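Local coordinates for protein eukaryotic translation initiation factor 5A-2 (Arabidopsis thaliana, PDB 3HKS) that promotes translation elongation and termination, binding between the exit and peptidyl sites of the ribosome and rescuing ribosomes stalled on polyproline and other difficult sequences, at residues A31-H39 with C47-S55; G61-A69 with E79-C88. All coordinates share one frame; numbering follows the deposited sequence.

Contact 1 of 2, residues A31-H39 with C47-S55. With EDO (1,2-ethanediol), chain C.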
loop_
_atom_site.group_PDB
_atom_site.type_symbol
_atom_site.label_atom_id
_atom_site.label_comp_id
_atom_site.label_asym_id
_atom_site.label_seq_id
_atom_site.Cartn_x
_atom_site.Cartn_y
_atom_site.Cartn_z
ATOM N N ALA A 31 -8.929 17.401 -7.873
ATOM C CA ALA A 31 -8.101 17.728 -6.714
ATOM C C ALA A 31 -8.918 18.256 -5.542
ATOM O O ALA A 31 -8.598 17.973 -4.386
ATOM C CB ALA A 31 -6.999 18.707 -7.101
ATOM N N GLY A 32 -9.995 18.994 -5.834
ATOM C CA GLY A 32 -10.882 19.541 -4.794
ATOM C C GLY A 32 -11.637 18.493 -3.986
ATOM O O GLY A 32 -12.173 18.785 -2.912
ATOM N N ASN A 33 -11.677 17.267 -4.494
ATOM C CA ASN A 33 -12.336 16.153 -3.785
ATOM C C ASN A 33 -11.377 15.316 -2.931
ATOM O O ASN A 33 -11.818 14.505 -2.139
ATOM C CB ASN A 33 -13.086 15.247 -4.770
ATOM C CG ASN A 33 -14.499 15.728 -5.053
ATOM O OD1 ASN A 33 -15.290 15.933 -4.137
ATOM N ND2 ASN A 33 -14.826 15.894 -6.327
ATOM N N ILE A 34 -10.075 15.524 -3.098
ATOM C CA ILE A 34 -9.065 14.806 -2.319
ATOM C C ILE A 34 -9.050 15.272 -0.861
ATOM O O ILE A 34 -9.090 16.479 -0.572
ATOM C CB ILE A 34 -7.642 14.936 -2.924
ATOM C CG1 ILE A 34 -7.632 14.655 -4.438
ATOM C CG2 ILE A 34 -6.624 14.055 -2.159
ATOM C CD1 ILE A 34 -7.770 13.234 -4.835
ATOM N N ARG A 35 -8.995 14.301 0.046
ATOM C CA ARG A 35 -9.051 14.551 1.476
ATOM C C ARG A 35 -7.844 13.946 2.187
ATOM O O ARG A 35 -7.261 12.952 1.731
ATOM C CB ARG A 35 -10.341 13.982 2.071
ATOM C CG ARG A 35 -11.634 14.616 1.557
ATOM C CD ARG A 35 -11.861 16.046 2.104
ATOM N NE ARG A 35 -13.063 16.652 1.518
ATOM C CZ ARG A 35 -13.072 17.422 0.428
ATOM N NH1 ARG A 35 -11.944 17.717 -0.212
ATOM N NH2 ARG A 35 -14.221 17.894 -0.030
ATOM N N LYS A 36 -7.472 14.573 3.300
ATOM C CA LYS A 36 -6.457 14.059 4.209
ATOM C C LYS A 36 -6.813 12.618 4.580
ATOM O O LYS A 36 -7.947 12.329 4.958
ATOM C CB LYS A 36 -6.381 14.950 5.462
ATOM C CG LYS A 36 -5.270 14.572 6.443
ATOM C CD LYS A 36 -5.339 15.423 7.719
ATOM C CE LYS A 36 -4.465 14.849 8.850
ATOM N NZ LYS A 36 -4.548 15.685 10.112
ATOM N N GLY A 37 -5.852 11.718 4.444
ATOM C CA GLY A 37 -6.096 10.292 4.703
ATOM C C GLY A 37 -6.398 9.479 3.453
ATOM O O GLY A 37 -6.354 8.247 3.492
ATOM N N GLY A 38 -6.715 10.167 2.349
ATOM C CA GLY A 38 -6.882 9.546 1.045
ATOM C C GLY A 38 -5.526 9.408 0.371
ATOM O O GLY A 38 -4.495 9.725 0.969
ATOM N N HIS A 39 -5.533 8.948 -0.882
ATOM C CA HIS A 39 -4.315 8.759 -1.657
ATOM C C HIS A 39 -4.297 9.550 -2.962
ATOM O O HIS A 39 -5.334 9.918 -3.516
ATOM C CB HIS A 39 -4.073 7.261 -1.941
ATOM C CG HIS A 39 -3.918 6.438 -0.700
ATOM N ND1 HIS A 39 -4.992 5.895 -0.033
ATOM C CD2 HIS A 39 -2.820 6.094 0.013
ATOM C CE1 HIS A 39 -4.567 5.246 1.037
ATOM N NE2 HIS A 39 -3.252 5.350 1.088
ATOM N N CYS A 47 0.907 7.775 -2.767
ATOM C CA CYS A 47 1.164 8.451 -1.504
ATOM C C CYS A 47 -0.113 8.639 -0.719
ATOM O O CYS A 47 -1.172 8.830 -1.308
ATOM C CB CYS A 47 1.826 9.812 -1.730
ATOM S SG CYS A 47 3.240 9.801 -2.811
ATOM N N LYS A 48 -0.011 8.597 0.609
ATOM C CA LYS A 48 -1.150 8.920 1.464
ATOM C C LYS A 48 -1.116 10.397 1.786
ATOM O O LYS A 48 -0.086 10.915 2.200
ATOM C CB LYS A 48 -1.156 8.111 2.764
ATOM C CG LYS A 48 -2.245 8.583 3.730
ATOM C CD LYS A 48 -2.430 7.689 4.931
ATOM C CE LYS A 48 -3.693 6.859 4.747
ATOM N NZ LYS A 48 -4.319 6.457 6.032
ATOM N N VAL A 49 -2.253 11.063 1.603
ATOM C CA VAL A 49 -2.370 12.500 1.854
ATOM C C VAL A 49 -2.412 12.797 3.359
ATOM O O VAL A 49 -3.314 12.326 4.073
ATOM C CB VAL A 49 -3.606 13.130 1.120
ATOM C CG1 VAL A 49 -3.692 14.629 1.403
ATOM C CG2 VAL A 49 -3.517 12.888 -0.384
ATOM N N VAL A 50 -1.437 13.583 3.818
ATOM C CA VAL A 50 -1.332 13.985 5.230
ATOM C C VAL A 50 -1.694 15.467 5.491
ATOM O O VAL A 50 -2.102 15.828 6.601
ATOM C CB VAL A 50 0.068 13.613 5.865
ATOM C CG1 VAL A 50 0.256 12.083 5.925
ATOM C CG2 VAL A 50 1.229 14.276 5.122
ATOM N N GLU A 51 -1.575 16.313 4.469
ATOM C CA GLU A 51 -1.966 17.724 4.581
ATOM C C GLU A 51 -2.605 18.225 3.281
ATOM O O GLU A 51 -2.080 17.987 2.194
ATOM C CB GLU A 51 -0.749 18.603 4.945
ATOM C CG GLU A 51 -0.017 18.191 6.250
ATOM C CD GLU A 51 1.336 18.889 6.461
ATOM O OE1 GLU A 51 2.291 18.219 6.940
ATOM O OE2 GLU A 51 1.443 20.106 6.162
ATOM N N VAL A 52 -3.740 18.911 3.402
ATOM C CA VAL A 52 -4.350 19.618 2.273
ATOM C C VAL A 52 -4.576 21.068 2.662
ATOM O O VAL A 52 -5.195 21.346 3.696
ATOM C CB VAL A 52 -5.746 19.043 1.884
ATOM C CG1 VAL A 52 -6.282 19.743 0.625
ATOM C CG2 VAL A 52 -5.698 17.527 1.689
ATOM N N SER A 53 -4.085 21.989 1.830
ATOM C CA SER A 53 -4.477 23.398 1.946
ATOM C C SER A 53 -4.836 24.019 0.586
ATOM O O SER A 53 -4.463 23.500 -0.473
ATOM C CB SER A 53 -3.410 24.223 2.679
ATOM O OG SER A 53 -2.186 24.247 1.979
ATOM N N THR A 54 -5.577 25.118 0.615
ATOM C CA THR A 54 -5.996 25.777 -0.621
ATOM C C THR A 54 -5.500 27.211 -0.653
ATOM O O THR A 54 -5.253 27.808 0.399
ATOM C CB THR A 54 -7.534 25.755 -0.802
ATOM O OG1 THR A 54 -8.152 26.337 0.342
ATOM C CG2 THR A 54 -8.054 24.319 -0.981
ATOM N N SER A 55 -5.335 27.741 -1.865
ATOM C CA SER A 55 -5.041 29.162 -2.073
ATOM C C SER A 55 -5.776 29.662 -3.312
ATOM O O SER A 55 -6.107 28.887 -4.215
ATOM C CB SER A 55 -3.524 29.431 -2.187
ATOM O OG SER A 55 -2.955 28.816 -3.328
HETATM C C1 EDO C . -10.354 11.229 -0.620
HETATM O O1 EDO C . -9.026 11.588 -1.025
HETATM C C2 EDO C . -11.284 11.493 -1.793
HETATM O O2 EDO C . -12.648 11.250 -1.414
#
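Gly-37 and Gly-38 dock on Val-49 through two backbone hydrogen bonds: Gly-37 N gives to Val-49 O at 2.6 Å, and Val-49 N gives to Gly-38 O at 2.7 Å, nearly straight at 172°. The type II turn from Arg-35 to Gly-38 presents these groups, and Gly-37 suits the turn, where the backbone takes a positive phi (97°) that glycine adopts readily. Beyond the turn, His-39 pairs with Lys-48 as a non-hydrogen-bonded antiparallel pair.

Apolar contact centres on Val-49, a compact branched residue facing the loop. Its CG2 meets Ile-34 CG2 at 3.8 Å, the two side chains crossing at about a right angle. Val-52 CG2 lies against the backbone at Lys-36 N.

The lysines lend their aliphatic parts. Lys-48, bent at chi3 (-104°), brings CE within 3.3 Å of Gly-37 O, and the extended chain of Lys-36 runs past Val-50 O. The His-39 ring carbon CD2 lies 3.8 Å from Lys-48 CB, the two side chains crossing at a slant. On the loop's other flank, Arg-35 N donates to O1 of a 1,2-ethanediol molecule, probably from the crystallisation liquor.

Strand 64-71 pairs with the far edge of strand 45-55, and Ile-34 reaches Phe-67 and Val-90 in the SH3-like domain's interior.

Contact 2 of 2, residues G61-A69 with E79-C88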
loop_
_atom_site.group_PDB
_atom_site.type_symbol
_atom_site.label_atom_id
_atom_site.label_comp_id
_atom_site.label_asym_id
_atom_site.label_seq_id
_atom_site.Cartn_x
_atom_site.Cartn_y
_atom_site.Cartn_z
ATOM N N GLY A 61 -10.372 34.282 -8.533
ATOM C CA GLY A 61 -9.557 33.115 -8.855
ATOM C C GLY A 61 -10.276 31.817 -8.562
ATOM O O GLY A 61 -11.398 31.823 -8.043
ATOM N N HIS A 62 -9.635 30.703 -8.901
ATOM C CA HIS A 62 -10.149 29.371 -8.588
ATOM C C HIS A 62 -9.134 28.698 -7.687
ATOM O O HIS A 62 -7.930 28.777 -7.929
ATOM C CB HIS A 62 -10.376 28.559 -9.877
ATOM C CG HIS A 62 -11.198 29.290 -10.886
ATOM N ND1 HIS A 62 -10.639 30.050 -11.892
ATOM C CD2 HIS A 62 -12.541 29.436 -11.003
ATOM C CE1 HIS A 62 -11.602 30.612 -12.600
ATOM N NE2 HIS A 62 -12.765 30.255 -12.083
ATOM N N ALA A 63 -9.623 28.046 -6.644
ATOM C CA ALA A 63 -8.758 27.480 -5.622
ATOM C C ALA A 63 -7.770 26.510 -6.222
ATOM O O ALA A 63 -8.101 25.753 -7.150
ATOM C CB ALA A 63 -9.594 26.789 -4.527
ATOM N N LYS A 64 -6.546 26.562 -5.703
ATOM C CA LYS A 64 -5.537 25.565 -5.964
ATOM C C LYS A 64 -5.439 24.739 -4.704
ATOM O O LYS A 64 -5.581 25.271 -3.595
ATOM C CB LYS A 64 -4.180 26.218 -6.295
ATOM C CG LYS A 64 -4.204 26.996 -7.598
ATOM C CD LYS A 64 -3.150 28.072 -7.694
ATOM C CE LYS A 64 -3.548 29.322 -6.955
ATOM N NZ LYS A 64 -3.353 30.498 -7.828
ATOM N N CYS A 65 -5.219 23.441 -4.878
ATOM C CA CYS A 65 -5.012 22.522 -3.753
ATOM C C CYS A 65 -3.534 22.222 -3.612
ATOM O O CYS A 65 -2.876 21.848 -4.579
ATOM C CB CYS A 65 -5.790 21.229 -3.963
ATOM S SG CYS A 65 -7.556 21.466 -4.043
ATOM N N HIS A 66 -3.025 22.407 -2.395
ATOM C CA HIS A 66 -1.625 22.170 -2.082
ATOM C C HIS A 66 -1.552 20.879 -1.269
ATOM O O HIS A 66 -2.064 20.815 -0.155
ATOM C CB HIS A 66 -1.049 23.353 -1.269
ATOM C CG HIS A 66 -1.199 24.689 -1.937
ATOM N ND1 HIS A 66 -0.137 25.542 -2.144
ATOM C CD2 HIS A 66 -2.285 25.312 -2.459
ATOM C CE1 HIS A 66 -0.561 26.630 -2.763
ATOM N NE2 HIS A 66 -1.860 26.514 -2.968
ATOM N N PHE A 67 -0.914 19.857 -1.827
ATOM C CA PHE A 67 -0.845 18.543 -1.168
ATOM C C PHE A 67 0.505 18.261 -0.537
ATOM O O PHE A 67 1.550 18.490 -1.153
ATOM C CB PHE A 67 -1.170 17.416 -2.159
ATOM C CG PHE A 67 -2.558 17.492 -2.714
ATOM C CD1 PHE A 67 -3.655 17.282 -1.900
ATOM C CD2 PHE A 67 -2.768 17.798 -4.050
ATOM C CE1 PHE A 67 -4.946 17.369 -2.406
ATOM C CE2 PHE A 67 -4.063 17.877 -4.569
ATOM C CZ PHE A 67 -5.145 17.664 -3.748
ATOM N N VAL A 68 0.474 17.742 0.688
ATOM C CA VAL A 68 1.640 17.052 1.258
ATOM C C VAL A 68 1.233 15.586 1.443
ATOM O O VAL A 68 0.199 15.298 2.036
ATOM C CB VAL A 68 2.123 17.681 2.608
ATOM C CG1 VAL A 68 3.395 16.998 3.104
ATOM C CG2 VAL A 68 2.367 19.188 2.454
ATOM N N ALA A 69 2.042 14.669 0.925
ATOM C CA ALA A 69 1.683 13.254 0.944
ATOM C C ALA A 69 2.890 12.358 1.214
ATOM O O ALA A 69 4.024 12.748 0.946
ATOM C CB ALA A 69 0.978 12.860 -0.379
ATOM N N GLU A 79 5.188 16.298 -2.633
ATOM C CA GLU A 79 4.255 17.434 -2.661
ATOM C C GLU A 79 3.796 17.754 -4.078
ATOM O O GLU A 79 4.496 17.471 -5.048
ATOM C CB GLU A 79 4.895 18.687 -2.039
ATOM C CG GLU A 79 5.293 18.556 -0.577
ATOM C CD GLU A 79 6.003 19.804 -0.049
ATOM O OE1 GLU A 79 7.256 19.813 -0.017
ATOM O OE2 GLU A 79 5.310 20.773 0.319
ATOM N N ASP A 80 2.623 18.374 -4.182
ATOM C CA ASP A 80 2.090 18.807 -5.466
ATOM C C ASP A 80 1.197 20.017 -5.217
ATOM O O ASP A 80 0.632 20.163 -4.137
ATOM C CB ASP A 80 1.273 17.668 -6.108
ATOM C CG ASP A 80 1.410 17.610 -7.634
ATOM O OD1 ASP A 80 2.001 18.536 -8.242
ATOM O OD2 ASP A 80 0.916 16.610 -8.229
ATOM N N ILE A 81 1.094 20.893 -6.213
ATOM C CA ILE A 81 0.067 21.931 -6.229
ATOM C C ILE A 81 -0.771 21.709 -7.486
ATOM O O ILE A 81 -0.226 21.666 -8.603
ATOM C CB ILE A 81 0.653 23.360 -6.207
ATOM C CG1 ILE A 81 1.457 23.604 -4.916
ATOM C CG2 ILE A 81 -0.483 24.403 -6.307
ATOM C CD1 ILE A 81 2.299 24.892 -4.938
ATOM N N VAL A 82 -2.084 21.558 -7.292
ATOM C CA VAL A 82 -3.020 21.205 -8.360
ATOM C C VAL A 82 -4.231 22.151 -8.324
ATOM O O VAL A 82 -4.802 22.377 -7.257
ATOM C CB VAL A 82 -3.521 19.714 -8.227
ATOM C CG1 VAL A 82 -4.220 19.244 -9.503
ATOM C CG2 VAL A 82 -2.347 18.740 -7.918
ATOM N N PRO A 83 -4.648 22.687 -9.486
ATOM C CA PRO A 83 -5.916 23.414 -9.519
ATOM C C PRO A 83 -7.018 22.504 -9.033
ATOM O O PRO A 83 -7.038 21.327 -9.413
ATOM C CB PRO A 83 -6.116 23.701 -11.013
ATOM C CG PRO A 83 -4.754 23.709 -11.568
ATOM C CD PRO A 83 -4.019 22.636 -10.818
ATOM N N SER A 84 -7.920 23.028 -8.204
ATOM C CA SER A 84 -8.979 22.207 -7.602
ATOM C C SER A 84 -9.851 21.508 -8.640
ATOM O O SER A 84 -10.444 20.457 -8.353
ATOM C CB SER A 84 -9.847 23.028 -6.643
ATOM O OG SER A 84 -10.364 24.186 -7.270
ATOM N N SER A 85 -9.894 22.086 -9.845
ATOM C CA SER A 85 -10.779 21.634 -10.924
ATOM C C SER A 85 -10.102 20.631 -11.858
ATOM O O SER A 85 -10.775 20.035 -12.692
ATOM C CB SER A 85 -11.323 22.827 -11.726
ATOM O OG SER A 85 -10.305 23.401 -12.542
ATOM N N HIS A 86 -8.787 20.445 -11.724
ATOM C CA HIS A 86 -8.064 19.433 -12.494
ATOM C C HIS A 86 -8.130 18.091 -11.753
ATOM O O HIS A 86 -8.265 18.058 -10.528
ATOM C CB HIS A 86 -6.581 19.810 -12.698
ATOM C CG HIS A 86 -6.328 20.845 -13.756
ATOM N ND1 HIS A 86 -7.253 21.805 -14.120
ATOM C CD2 HIS A 86 -5.222 21.093 -14.500
ATOM C CE1 HIS A 86 -6.737 22.586 -15.052
ATOM N NE2 HIS A 86 -5.504 22.178 -15.296
ATOM N N ASN A 87 -8.030 16.990 -12.495
ATOM C CA ASN A 87 -7.973 15.658 -11.887
ATOM C C ASN A 87 -6.606 15.350 -11.343
ATOM O O ASN A 87 -5.595 15.672 -11.953
ATOM C CB ASN A 87 -8.322 14.542 -12.879
ATOM C CG ASN A 87 -9.729 14.594 -13.332
ATOM O OD1 ASN A 87 -10.614 14.969 -12.581
ATOM N ND2 ASN A 87 -9.957 14.218 -14.578
ATOM N N CYS A 88 -6.595 14.708 -10.186
ATOM C CA CYS A 88 -5.427 13.969 -9.739
ATOM C C CYS A 88 -5.605 12.541 -10.227
ATOM O O CYS A 88 -6.718 12.116 -10.521
ATOM C CB CYS A 88 -5.351 13.994 -8.215
ATOM S SG CYS A 88 -4.970 15.613 -7.583
#
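The antiparallel beta hairpin of strands 64-71 and 77-83, part of the SH3-like N-terminal domain, is joined here over most of its paired length, away from the connecting turn. Cys-65 pairs with Val-82 and Phe-67 with Asp-80 as hydrogen-bonded pairs; His-66 with Ile-81, lying between these two, and Val-68 with Glu-79, just beyond, are non-hydrogen-bonded pairs. Cys-65 N gives to Val-82 O at 2.6 Å, and Val-82 N returns a bond to Cys-65 O. The Phe-67 to Asp-80 pair is less even, with Asp-80 N to Phe-67 O stretched to 3.2 Å.

Just past Pro-83, Ser-84 grips Ala-63 O twice, through its N at 2.9 Å and its OG at 2.8 Å, both from the same face of the carbonyl plane. A chi1 of 54° sets OG between its own N and carbonyl carbon, turned toward this acceptor; a small hydroxyl residue fits this position in the type I turn from Pro-83 to His-86.

Alternation sorts the side chains. On one face Ile-81 CG2 sits over the centre of the His-66 imidazole, a CH-pi contact at 4.1 Å from the centroid, while Glu-79 OE2 lies beside Val-68 CG2. The other face is led by Phe-67, a large apolar ring that suits the buried side: Val-82 CG2 meets its edge in plane, 3.9 Å from CE2, and Cys-88 SG, from the start of the next strand, makes an oblique sulfur-aromatic contact at CE2.

Strand 45-55 flanks strand 64-71 on its other edge, where Ser-55 bonds His-66 NE2, and Ala-31, Ile-34 and Ile-40 pack on Phe-67.

Both contacts bear on one four-stranded antiparallel sheet: contact 1 ties a loop and the start of its edge strand to strand 45-55, and contact 2 pairs strands 64-71 and 77-83. Their centres are about 9 Å apart. Contact 2 has regular pairing and a serine that grips a backbone carbonyl twice just past Pro-83, whereas contact 1 fastens a glycine-rich turn by just two backbone bonds. Both are partly buried: Ile-34 and Val-49 in contact 1 and Cys-65, Phe-67 and Cys-88 in contact 2 supply buried side chains, with Lys-36, Lys-48 and Glu-79 at the surface. Ser-53 O lies 2.6 Å from His-66 N, a probable hydrogen bond, and Cys-47 CB packs on Ala-69 CB.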